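Side-chain contacts in nucleoporin NUP82 (Saccharomyces cerevisiae, PDB 3PBP), which serves as a structural component of the yeast nuclear pore complex and, through its N-terminal domain, interacts with the nucleoporin NUP116: residues F112-D117 with T152-L157; F69-S74 with L80-D85; C141-K146 with Y209-S214; L57-H62 with F89-P94. The protein carries 1 engineered substitution. One frame throughout, in Å; residues are numbered along the deposited sequence.

Contact 1 of 4, residues F112-D117 with T152-L157; sequences FHYSID and TMFDIL
F112 and Y114 come to the ring of F154 at two different places, forming an aromatic cluster between strands 110-115 and 151-155. CZ of F154 stands over the centre of one face of Y114, 3.5 Å above that ring's plane, while F154 CE1 lies beside the CD1-CE1 side of the same ring. The two planes are inclined at 44°, so the pair is neither stacked nor T-shaped, and the side chains run roughly at right angles. F112 reaches the root of the same side chain instead: its CZ is 3.9 Å from F154 CB, with planes 47° apart. Being two residues apart on one strand, F112 and Y114 emerge on the same side of it. Each carries CG opposite its own backbone N (chi1 172° in F112), and this sends both rings the same way, toward the facing strand. I156 adds an aliphatic end, with CG2 4.0 Å from F112 CB. Large rings suit Y114 and F154, which span the wider end; the backbones come closer at F112 and I156. Tyrosine fits at 114 because its OH has polar partners beyond the cluster, E119 OE1 and K146 NZ. The contact joins the outermost strand of one four-stranded antiparallel sheet to the third strand of the next, and V90 of strand 87-92 with I142 of strand 141-146 packs around F112 and I156.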
# COMPACT_ATOMS: atom_id res chain seq x y z
N PHE A 112 -17.83 -12.24 -10.71
CA PHE A 112 -16.60 -11.89 -11.42
C PHE A 112 -15.54 -12.97 -11.32
O PHE A 112 -15.45 -13.67 -10.30
CB PHE A 112 -16.06 -10.58 -10.83
CG PHE A 112 -14.68 -10.20 -11.32
CD1 PHE A 112 -14.53 -9.41 -12.46
CD2 PHE A 112 -13.55 -10.59 -10.61
CE1 PHE A 112 -13.28 -9.02 -12.89
CE2 PHE A 112 -12.29 -10.20 -11.04
CZ PHE A 112 -12.15 -9.41 -12.18
N HIS A 113 -14.73 -13.09 -12.37
CA HIS A 113 -13.66 -14.07 -12.37
C HIS A 113 -12.44 -13.52 -13.07
O HIS A 113 -12.55 -12.72 -14.01
CB HIS A 113 -14.08 -15.37 -13.06
CG HIS A 113 -12.97 -16.37 -13.13
ND1 HIS A 113 -12.68 -17.24 -12.09
CD2 HIS A 113 -12.05 -16.62 -14.09
CE1 HIS A 113 -11.63 -17.97 -12.42
NE2 HIS A 113 -11.23 -17.61 -13.62
N TYR A 114 -11.26 -13.95 -12.63
CA TYR A 114 -10.02 -13.48 -13.23
C TYR A 114 -8.89 -14.48 -12.98
O TYR A 114 -8.77 -15.04 -11.88
CB TYR A 114 -9.62 -12.13 -12.65
CG TYR A 114 -8.24 -11.69 -13.07
CD1 TYR A 114 -8.03 -11.07 -14.30
CD2 TYR A 114 -7.13 -11.93 -12.26
CE1 TYR A 114 -6.75 -10.71 -14.71
CE2 TYR A 114 -5.85 -11.58 -12.66
CZ TYR A 114 -5.66 -10.98 -13.89
OH TYR A 114 -4.38 -10.66 -14.28
N SER A 115 -8.08 -14.70 -14.02
CA SER A 115 -6.93 -15.59 -13.96
C SER A 115 -5.77 -14.82 -14.57
O SER A 115 -5.96 -14.04 -15.50
CB SER A 115 -7.17 -16.88 -14.74
OG SER A 115 -6.07 -17.78 -14.63
N ILE A 116 -4.57 -15.03 -14.05
CA ILE A 116 -3.42 -14.32 -14.57
C ILE A 116 -3.11 -14.82 -15.98
O ILE A 116 -2.48 -14.12 -16.78
CB ILE A 116 -2.20 -14.48 -13.65
CG1 ILE A 116 -1.88 -15.96 -13.46
CG2 ILE A 116 -2.48 -13.85 -12.31
CD1 ILE A 116 -0.70 -16.19 -12.55
N ASP A 117 -3.58 -16.03 -16.28
CA ASP A 117 -3.37 -16.63 -17.59
C ASP A 117 -4.18 -15.89 -18.65
O ASP A 117 -4.03 -16.13 -19.85
CB ASP A 117 -3.78 -18.10 -17.57
CG ASP A 117 -3.16 -18.86 -16.41
OD1 ASP A 117 -1.92 -18.84 -16.28
OD2 ASP A 117 -3.92 -19.49 -15.64
N THR A 152 -3.28 -3.66 -8.91
CA THR A 152 -4.34 -3.49 -9.90
C THR A 152 -5.77 -3.37 -9.34
O THR A 152 -6.13 -4.03 -8.35
CB THR A 152 -4.33 -4.69 -10.89
OG1 THR A 152 -2.98 -4.96 -11.28
CG2 THR A 152 -5.16 -4.38 -12.13
N MSE A 153 -6.57 -2.53 -9.97
CA MSE A 153 -7.95 -2.36 -9.55
C MSE A 153 -8.89 -2.86 -10.63
O MSE A 153 -8.87 -2.40 -11.76
CB MSE A 153 -8.26 -0.89 -9.26
CG MSE A 153 -7.77 -0.37 -7.93
SE MSE A 153 -8.40 1.45 -7.65
CE MSE A 153 -6.94 2.46 -8.41
N PHE A 154 -9.72 -3.83 -10.26
CA PHE A 154 -10.68 -4.41 -11.19
C PHE A 154 -12.09 -3.93 -10.83
O PHE A 154 -12.45 -3.85 -9.65
CB PHE A 154 -10.67 -5.94 -11.10
CG PHE A 154 -9.43 -6.59 -11.64
CD1 PHE A 154 -9.22 -6.70 -13.01
CD2 PHE A 154 -8.48 -7.13 -10.78
CE1 PHE A 154 -8.10 -7.35 -13.51
CE2 PHE A 154 -7.35 -7.78 -11.27
CZ PHE A 154 -7.16 -7.89 -12.64
N ASP A 155 -12.88 -3.60 -11.85
CA ASP A 155 -14.24 -3.20 -11.61
C ASP A 155 -15.10 -4.45 -11.81
O ASP A 155 -15.43 -4.83 -12.93
CB ASP A 155 -14.69 -2.13 -12.58
CG ASP A 155 -16.05 -1.55 -12.20
OD1 ASP A 155 -16.93 -2.33 -11.77
OD2 ASP A 155 -16.25 -0.32 -12.35
N ILE A 156 -15.43 -5.08 -10.69
CA ILE A 156 -16.25 -6.29 -10.65
C ILE A 156 -17.55 -6.23 -11.47
O ILE A 156 -17.99 -7.25 -12.01
CB ILE A 156 -16.62 -6.59 -9.18
CG1 ILE A 156 -15.43 -7.24 -8.48
CG2 ILE A 156 -17.84 -7.46 -9.10
CD1 ILE A 156 -15.75 -7.59 -7.05
N LEU A 157 -18.16 -5.05 -11.56
CA LEU A 157 -19.43 -4.90 -12.27
C LEU A 157 -19.39 -4.23 -13.63
O LEU A 157 -20.43 -3.76 -14.10
CB LEU A 157 -20.41 -4.11 -11.39
CG LEU A 157 -20.59 -4.55 -9.95
CD1 LEU A 157 -21.57 -3.63 -9.26
CD2 LEU A 157 -21.08 -5.98 -9.91

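Contact 2 of 4, residues F69-S74 with L80-D85; sequences FHVISS and LCLFND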
# COMPACT_ATOMS: atom_id res chain seq x y z
N PHE A 69 -6.35 -21.56 -1.13
CA PHE A 69 -7.19 -20.39 -1.35
C PHE A 69 -7.36 -19.52 -0.10
O PHE A 69 -7.33 -20.02 1.02
CB PHE A 69 -8.59 -20.81 -1.81
CG PHE A 69 -8.72 -21.01 -3.28
CD1 PHE A 69 -8.09 -22.08 -3.92
CD2 PHE A 69 -9.43 -20.10 -4.05
CE1 PHE A 69 -8.17 -22.23 -5.31
CE2 PHE A 69 -9.51 -20.24 -5.45
CZ PHE A 69 -8.89 -21.30 -6.07
N HIS A 70 -7.53 -18.22 -0.32
CA HIS A 70 -7.80 -17.27 0.75
C HIS A 70 -9.19 -16.74 0.39
O HIS A 70 -9.53 -16.65 -0.80
CB HIS A 70 -6.84 -16.08 0.71
CG HIS A 70 -5.42 -16.41 1.04
ND1 HIS A 70 -4.62 -17.18 0.23
CD2 HIS A 70 -4.64 -16.00 2.06
CE1 HIS A 70 -3.40 -17.23 0.73
NE2 HIS A 70 -3.38 -16.52 1.84
N VAL A 71 -10.01 -16.44 1.39
CA VAL A 71 -11.32 -15.87 1.07
C VAL A 71 -11.57 -14.70 2.02
O VAL A 71 -11.33 -14.79 3.23
CB VAL A 71 -12.49 -16.90 1.18
CG1 VAL A 71 -12.09 -18.24 0.60
CG2 VAL A 71 -12.93 -17.06 2.58
N ILE A 72 -12.02 -13.58 1.46
CA ILE A 72 -12.30 -12.41 2.28
C ILE A 72 -13.71 -11.95 1.99
O ILE A 72 -14.29 -12.30 0.97
CB ILE A 72 -11.32 -11.26 1.98
CG1 ILE A 72 -11.37 -10.91 0.50
CG2 ILE A 72 -9.92 -11.65 2.36
CD1 ILE A 72 -10.55 -9.72 0.12
N SER A 73 -14.25 -11.15 2.89
CA SER A 73 -15.61 -10.65 2.75
C SER A 73 -15.63 -9.13 2.70
O SER A 73 -14.80 -8.48 3.32
CB SER A 73 -16.46 -11.13 3.92
OG SER A 73 -17.67 -10.40 4.02
N SER A 74 -16.56 -8.57 1.95
CA SER A 74 -16.66 -7.12 1.92
C SER A 74 -17.27 -6.76 3.28
O SER A 74 -18.03 -7.54 3.86
CB SER A 74 -17.58 -6.68 0.79
OG SER A 74 -18.91 -7.10 1.02
N LEU A 80 -18.16 -11.94 -1.36
CA LEU A 80 -17.06 -12.78 -0.93
C LEU A 80 -16.06 -12.82 -2.09
O LEU A 80 -16.44 -12.76 -3.27
CB LEU A 80 -17.53 -14.20 -0.63
CG LEU A 80 -18.37 -14.37 0.63
CD1 LEU A 80 -18.75 -15.84 0.74
CD2 LEU A 80 -17.59 -13.92 1.88
N CYS A 81 -14.79 -12.86 -1.76
CA CYS A 81 -13.75 -12.93 -2.76
C CYS A 81 -12.87 -14.11 -2.42
O CYS A 81 -12.22 -14.12 -1.37
CB CYS A 81 -12.93 -11.65 -2.77
SG CYS A 81 -11.71 -11.62 -4.10
N LEU A 82 -12.87 -15.12 -3.29
CA LEU A 82 -12.07 -16.32 -3.08
C LEU A 82 -10.95 -16.30 -4.12
O LEU A 82 -11.21 -16.13 -5.33
CB LEU A 82 -12.95 -17.57 -3.22
CG LEU A 82 -14.27 -17.49 -2.44
CD1 LEU A 82 -15.29 -16.77 -3.30
CD2 LEU A 82 -14.78 -18.86 -2.06
N PHE A 83 -9.71 -16.45 -3.66
CA PHE A 83 -8.58 -16.41 -4.57
C PHE A 83 -7.35 -17.18 -4.12
O PHE A 83 -7.20 -17.53 -2.95
CB PHE A 83 -8.15 -14.95 -4.80
CG PHE A 83 -7.60 -14.29 -3.56
CD1 PHE A 83 -8.45 -13.76 -2.59
CD2 PHE A 83 -6.22 -14.21 -3.35
CE1 PHE A 83 -7.93 -13.16 -1.42
CE2 PHE A 83 -5.70 -13.62 -2.19
CZ PHE A 83 -6.55 -13.10 -1.22
N ASN A 84 -6.48 -17.44 -5.08
CA ASN A 84 -5.22 -18.12 -4.82
C ASN A 84 -4.16 -17.34 -5.60
O ASN A 84 -4.38 -16.18 -5.96
CB ASN A 84 -5.27 -19.59 -5.27
CG ASN A 84 -5.58 -19.77 -6.76
OD1 ASN A 84 -5.73 -18.80 -7.51
ND2 ASN A 84 -5.67 -21.03 -7.18
N ASP A 85 -3.02 -17.95 -5.86
CA ASP A 85 -1.96 -17.23 -6.57
C ASP A 85 -2.25 -17.09 -8.06
O ASP A 85 -1.56 -16.35 -8.77
CB ASP A 85 -0.64 -17.96 -6.38
CG ASP A 85 -0.68 -19.39 -6.91
OD1 ASP A 85 -1.60 -20.15 -6.52
OD2 ASP A 85 0.21 -19.74 -7.71
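H70 and F83 face each other as a hydrogen-bonded pair in the antiparallel beta hairpin of strands 70-73 and 79-83, the first two strands of a propeller blade. F83 N and H70 O are 2.9 Å apart, and I72 with C81 forms the second hydrogen-bonded pair. From its CB, F83 is placed with CG between its own backbone N and carbonyl carbon (chi1 66°), which turns the ring back over the partner strand. CG lies near H70 O, and CD1 comes to 3.6 Å from H70 O. CE1 lies 3.8 Å from H70 CB, which CZ at the tip also meets, and F83 CE2 returns to H70 CB at 4.0 Å. H70 CB thus lies over one face of the phenyl ring as a CH-pi contact, 25° off the normal, while the imidazole, nearly parallel, is slid aside. C81 and F83 turn to V130 of the following blade, with H70 at the exposed border of their face, and V71 and L80 turn to F27 of the preceding blade. On the face turned to F27, V71 CG1 touches L82 CG at 3.8 Å. Past the last pair, N84 OD1 accepts from the backbone N of both N86 and E87, an anchorage that suits asparagine at a turn. Its CB is poised over the centre of the F69 ring, 3.9 Å from the centroid and only 10° off the normal.

Contact 3 of 4, residues C141-K146 with Y209-S214; sequences CIVVLK and YPFLPS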
# COMPACT_ATOMS: atom_id res chain seq x y z
N CYS A 141 -15.22 -2.82 -6.42
CA CYS A 141 -13.81 -2.70 -6.75
C CYS A 141 -12.86 -3.57 -5.92
O CYS A 141 -12.87 -3.51 -4.69
CB CYS A 141 -13.41 -1.24 -6.64
SG CYS A 141 -11.67 -0.91 -6.92
N ILE A 142 -12.04 -4.39 -6.58
CA ILE A 142 -11.08 -5.20 -5.85
C ILE A 142 -9.66 -4.77 -6.20
O ILE A 142 -9.33 -4.49 -7.36
CB ILE A 142 -11.23 -6.73 -6.12
CG1 ILE A 142 -10.98 -7.06 -7.59
CG2 ILE A 142 -12.60 -7.21 -5.65
CD1 ILE A 142 -10.88 -8.54 -7.85
N VAL A 143 -8.83 -4.70 -5.17
CA VAL A 143 -7.45 -4.27 -5.34
C VAL A 143 -6.57 -5.51 -5.30
O VAL A 143 -6.64 -6.29 -4.36
CB VAL A 143 -7.07 -3.30 -4.22
CG1 VAL A 143 -5.67 -2.74 -4.43
CG2 VAL A 143 -8.09 -2.20 -4.16
N VAL A 144 -5.76 -5.69 -6.34
CA VAL A 144 -4.91 -6.87 -6.41
C VAL A 144 -3.42 -6.56 -6.45
O VAL A 144 -2.94 -5.83 -7.32
CB VAL A 144 -5.29 -7.72 -7.67
CG1 VAL A 144 -4.42 -8.97 -7.74
CG2 VAL A 144 -6.77 -8.10 -7.61
N LEU A 145 -2.68 -7.11 -5.48
CA LEU A 145 -1.24 -6.94 -5.42
C LEU A 145 -0.58 -8.23 -5.93
O LEU A 145 -0.90 -9.33 -5.46
CB LEU A 145 -0.78 -6.69 -3.98
CG LEU A 145 0.73 -6.77 -3.78
CD1 LEU A 145 1.38 -5.53 -4.36
CD2 LEU A 145 1.07 -6.91 -2.30
N LYS A 146 0.33 -8.10 -6.90
CA LYS A 146 1.02 -9.28 -7.45
C LYS A 146 2.49 -9.35 -7.02
O LYS A 146 3.02 -8.39 -6.46
CB LYS A 146 0.91 -9.27 -8.99
CG LYS A 146 -0.49 -9.55 -9.51
CD LYS A 146 -0.61 -9.28 -11.00
CE LYS A 146 -1.98 -9.68 -11.53
NZ LYS A 146 -2.24 -9.09 -12.86
N TYR A 209 -2.31 8.38 -2.79
CA TYR A 209 -3.33 9.33 -2.40
C TYR A 209 -3.56 10.25 -3.59
O TYR A 209 -2.68 11.05 -3.94
CB TYR A 209 -2.87 10.15 -1.19
CG TYR A 209 -3.93 11.08 -0.65
CD1 TYR A 209 -5.24 10.64 -0.47
CD2 TYR A 209 -3.64 12.41 -0.31
CE1 TYR A 209 -6.24 11.49 0.02
CE2 TYR A 209 -4.62 13.27 0.19
CZ TYR A 209 -5.92 12.80 0.35
OH TYR A 209 -6.91 13.63 0.84
N PRO A 210 -4.74 10.17 -4.23
CA PRO A 210 -5.88 9.30 -3.91
C PRO A 210 -5.80 7.91 -4.57
O PRO A 210 -5.17 7.75 -5.61
CB PRO A 210 -7.04 10.09 -4.47
CG PRO A 210 -6.45 10.51 -5.82
CD PRO A 210 -5.04 10.97 -5.45
N PHE A 211 -6.46 6.92 -3.98
CA PHE A 211 -6.50 5.58 -4.56
C PHE A 211 -8.00 5.33 -4.70
O PHE A 211 -8.62 4.71 -3.84
CB PHE A 211 -5.89 4.54 -3.63
CG PHE A 211 -5.63 3.23 -4.29
CD1 PHE A 211 -4.45 3.01 -4.99
CD2 PHE A 211 -6.55 2.20 -4.19
CE1 PHE A 211 -4.20 1.78 -5.58
CE2 PHE A 211 -6.31 0.97 -4.78
CZ PHE A 211 -5.13 0.76 -5.47
N LEU A 212 -8.57 5.80 -5.79
CA LEU A 212 -10.01 5.73 -6.00
C LEU A 212 -10.56 4.64 -6.90
O LEU A 212 -9.92 4.21 -7.85
CB LEU A 212 -10.48 7.09 -6.52
CG LEU A 212 -9.84 8.28 -5.80
CD1 LEU A 212 -9.89 9.52 -6.68
CD2 LEU A 212 -10.54 8.52 -4.49
N PRO A 213 -11.77 4.16 -6.59
CA PRO A 213 -12.44 3.12 -7.38
C PRO A 213 -13.12 3.87 -8.55
O PRO A 213 -12.92 5.08 -8.68
CB PRO A 213 -13.43 2.52 -6.38
CG PRO A 213 -13.85 3.71 -5.61
CD PRO A 213 -12.55 4.47 -5.37
N SER A 214 -13.90 3.20 -9.38
CA SER A 214 -14.55 3.89 -10.50
C SER A 214 -15.80 4.65 -10.05
O SER A 214 -16.24 5.60 -10.71
CB SER A 214 -14.94 2.90 -11.59
OG SER A 214 -16.02 2.10 -11.13
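The carbonyl O of F211, a residue whose ring abuts V143, accepts a hydrogen bond from H133 NE2. H133 is also hydrogen-bonded to C141 through the backbone, so this residue ties the loop carrying F211 to the neighbourhood of the strand it packs on. Across the contact itself everything is apolar. The phenyl ring of F211 and the side chain of V143 approach from opposite directions, and the two methyls meet the CE2-CZ side of the ring, V143 CG2 near its plane, 3.7 Å from F211 CE2, and CG1 against CZ at 3.7 Å. In F211, CG is opposite the backbone N (chi1 -167°), which extends the ring away from the loop. Farther along, P213 lays its ring carbon CB 3.8 Å from C141 CB and 3.9 Å from C141 SG. Residues 141 and 143 are two residues apart on the strand, so their side chains emerge on the same side of it, and F211 and P213 match that spacing in a loop without regular structure. A beta-branched valine suits the strand, and a small cysteine lets the proline come close. F211 also touches M153, and V143 touches F187 of strand 182-187. With all four touching residues buried and only carbon and sulfur meeting, the chemistry is consistent with a join held mainly by hydrophobic burial, with F211 O to H133 NE2 as a polar tie of the loop backbone.

Contact 4 of 4, residues L57-H62 with F89-P94; sequences LNFSRH and FVMEVP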
# COMPACT_ATOMS: atom_id res chain seq x y z
N LEU A 57 -26.00 -22.25 -0.61
CA LEU A 57 -25.77 -22.13 -2.03
C LEU A 57 -24.47 -22.85 -2.31
O LEU A 57 -23.39 -22.31 -2.12
CB LEU A 57 -25.62 -20.67 -2.44
CG LEU A 57 -25.19 -20.51 -3.90
CD1 LEU A 57 -26.26 -21.14 -4.80
CD2 LEU A 57 -24.99 -19.03 -4.23
N ASN A 58 -24.59 -24.10 -2.74
CA ASN A 58 -23.44 -24.93 -3.06
C ASN A 58 -22.82 -24.41 -4.34
O ASN A 58 -23.49 -24.30 -5.36
CB ASN A 58 -23.86 -26.38 -3.25
CG ASN A 58 -22.70 -27.30 -3.47
OD1 ASN A 58 -22.01 -27.20 -4.49
ND2 ASN A 58 -22.45 -28.19 -2.51
N PHE A 59 -21.53 -24.08 -4.29
CA PHE A 59 -20.86 -23.55 -5.47
C PHE A 59 -19.77 -24.46 -6.04
O PHE A 59 -18.98 -24.01 -6.86
CB PHE A 59 -20.28 -22.15 -5.17
CG PHE A 59 -19.31 -22.12 -4.02
CD1 PHE A 59 -17.97 -22.41 -4.21
CD2 PHE A 59 -19.74 -21.79 -2.73
CE1 PHE A 59 -17.06 -22.36 -3.15
CE2 PHE A 59 -18.85 -21.74 -1.66
CZ PHE A 59 -17.51 -22.03 -1.87
N SER A 60 -19.77 -25.73 -5.63
CA SER A 60 -18.80 -26.71 -6.12
C SER A 60 -18.77 -26.72 -7.64
O SER A 60 -17.73 -26.88 -8.26
CB SER A 60 -19.16 -28.11 -5.64
OG SER A 60 -19.22 -28.17 -4.23
N ARG A 61 -19.95 -26.55 -8.23
CA ARG A 61 -20.09 -26.53 -9.67
C ARG A 61 -19.26 -25.43 -10.31
O ARG A 61 -18.90 -25.52 -11.47
CB ARG A 61 -21.56 -26.33 -10.03
CG ARG A 61 -21.93 -26.80 -11.43
CD ARG A 61 -22.71 -25.74 -12.17
NE ARG A 61 -23.76 -25.17 -11.33
CZ ARG A 61 -24.52 -24.14 -11.69
NH1 ARG A 61 -24.34 -23.57 -12.88
NH2 ARG A 61 -25.46 -23.67 -10.87
N HIS A 62 -18.97 -24.38 -9.55
CA HIS A 62 -18.20 -23.25 -10.05
C HIS A 62 -16.78 -23.18 -9.50
O HIS A 62 -15.89 -22.64 -10.15
CB HIS A 62 -18.92 -21.95 -9.71
CG HIS A 62 -20.21 -21.78 -10.44
ND1 HIS A 62 -20.28 -21.50 -11.79
CD2 HIS A 62 -21.49 -21.87 -10.01
CE1 HIS A 62 -21.54 -21.43 -12.16
NE2 HIS A 62 -22.30 -21.65 -11.10
N PHE A 89 -12.20 -15.15 -7.60
CA PHE A 89 -13.64 -15.32 -7.79
C PHE A 89 -14.36 -14.34 -6.88
O PHE A 89 -13.92 -14.09 -5.76
CB PHE A 89 -14.12 -16.72 -7.40
CG PHE A 89 -13.65 -17.81 -8.29
CD1 PHE A 89 -12.38 -18.39 -8.11
CD2 PHE A 89 -14.47 -18.30 -9.30
CE1 PHE A 89 -11.95 -19.44 -8.92
CE2 PHE A 89 -14.05 -19.35 -10.11
CZ PHE A 89 -12.79 -19.92 -9.92
N VAL A 90 -15.48 -13.79 -7.35
CA VAL A 90 -16.26 -12.90 -6.51
C VAL A 90 -17.71 -13.38 -6.55
O VAL A 90 -18.34 -13.41 -7.62
CB VAL A 90 -16.16 -11.45 -6.97
CG1 VAL A 90 -17.11 -10.58 -6.15
CG2 VAL A 90 -14.74 -10.96 -6.78
N MSE A 91 -18.22 -13.77 -5.39
CA MSE A 91 -19.58 -14.26 -5.26
C MSE A 91 -20.45 -13.38 -4.39
O MSE A 91 -19.99 -12.80 -3.41
CB MSE A 91 -19.56 -15.67 -4.70
CG MSE A 91 -19.04 -16.67 -5.68
SE MSE A 91 -18.83 -18.43 -4.91
CE MSE A 91 -17.40 -19.09 -6.04
N GLU A 92 -21.73 -13.33 -4.75
CA GLU A 92 -22.70 -12.53 -4.03
C GLU A 92 -23.44 -13.39 -3.02
O GLU A 92 -24.05 -14.39 -3.40
CB GLU A 92 -23.68 -11.93 -5.03
CG GLU A 92 -24.67 -10.94 -4.46
CD GLU A 92 -25.51 -10.27 -5.54
OE1 GLU A 92 -26.38 -10.94 -6.13
OE2 GLU A 92 -25.29 -9.07 -5.80
N VAL A 93 -23.37 -13.05 -1.74
CA VAL A 93 -24.11 -13.81 -0.72
C VAL A 93 -25.58 -13.53 -1.02
O VAL A 93 -26.02 -12.38 -1.03
CB VAL A 93 -23.77 -13.33 0.70
CG1 VAL A 93 -24.63 -14.04 1.69
CG2 VAL A 93 -22.31 -13.59 0.99
N PRO A 94 -26.38 -14.59 -1.27
CA PRO A 94 -27.80 -14.47 -1.58
C PRO A 94 -28.74 -13.97 -0.49
O PRO A 94 -29.79 -14.56 -0.25
CB PRO A 94 -28.17 -15.89 -2.03
CG PRO A 94 -26.84 -16.53 -2.35
CD PRO A 94 -25.97 -15.99 -1.28
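Over one face of the F59 ring sits the selenium of M91, a selenomethionine here, in a Met-aromatic contact. SE is 4.2 Å from the ring centroid and 23° off the normal, displaced toward the rim on the CG side; CE continues along to F59 CD1 at 3.8 Å. The M91 chain is extended beyond CG and meets the phenyl ring roughly at a right angle. In F59, chi1 of 58° places the ring beside M91, and chi2 near 85° turns its face to the selenium. The second ring, F89, turns CE2 to the carbonyl O of H62 at 3.8 Å, an oblique approach, and it also pairs edge-to-face with H113. H62 has its imidazole near the R61 guanidinium, whose face lies toward NE2. That nitrogen bonds D107 OD1, the same carboxylate oxygen that R61 NH1 meets in a salt bridge, and this shared acid probably steadies both groups. At the other end L57 CD2 touches P94 CG at 3.6 Å. A long unbranched chain suits the distance from strand 87-92 to the F59 ring, and the rigid proline offers leucine a smooth apolar flank. At the end of strand 55-58, N58 OD1 receives the backbone N of S60 in an Asx turn, which marks where the chain leaves the strand. Strand 55-58 and the turn after it thus meet strand 87-92 and the residues after it, a blade-to-blade interface of a beta-propeller.

Contacts 1, 2 and 4 all draw on the antiparallel sheet of strands 70-73, 79-83, 87-92 and 110-115. Contact 2 lies within it, contact 4 joins it to the preceding sheet ending in 55-58, and contact 1 joins it to the following one, whose strand 141-146 then carries contact 3. Centres of contacts 1 and 2, 1 and 3, and 2 and 4 are each about 12 Å apart, but those of 3 and 4 about 24 Å. Along the chain contact 2 falls between the two halves of contact 4, and contacts 1 and 3 alternate. In this NUP116-interacting propeller, contacts 1 and 4 join successive blades through apolar side chains, contact 2 builds one blade, and contact 3 packs a later loop on the next.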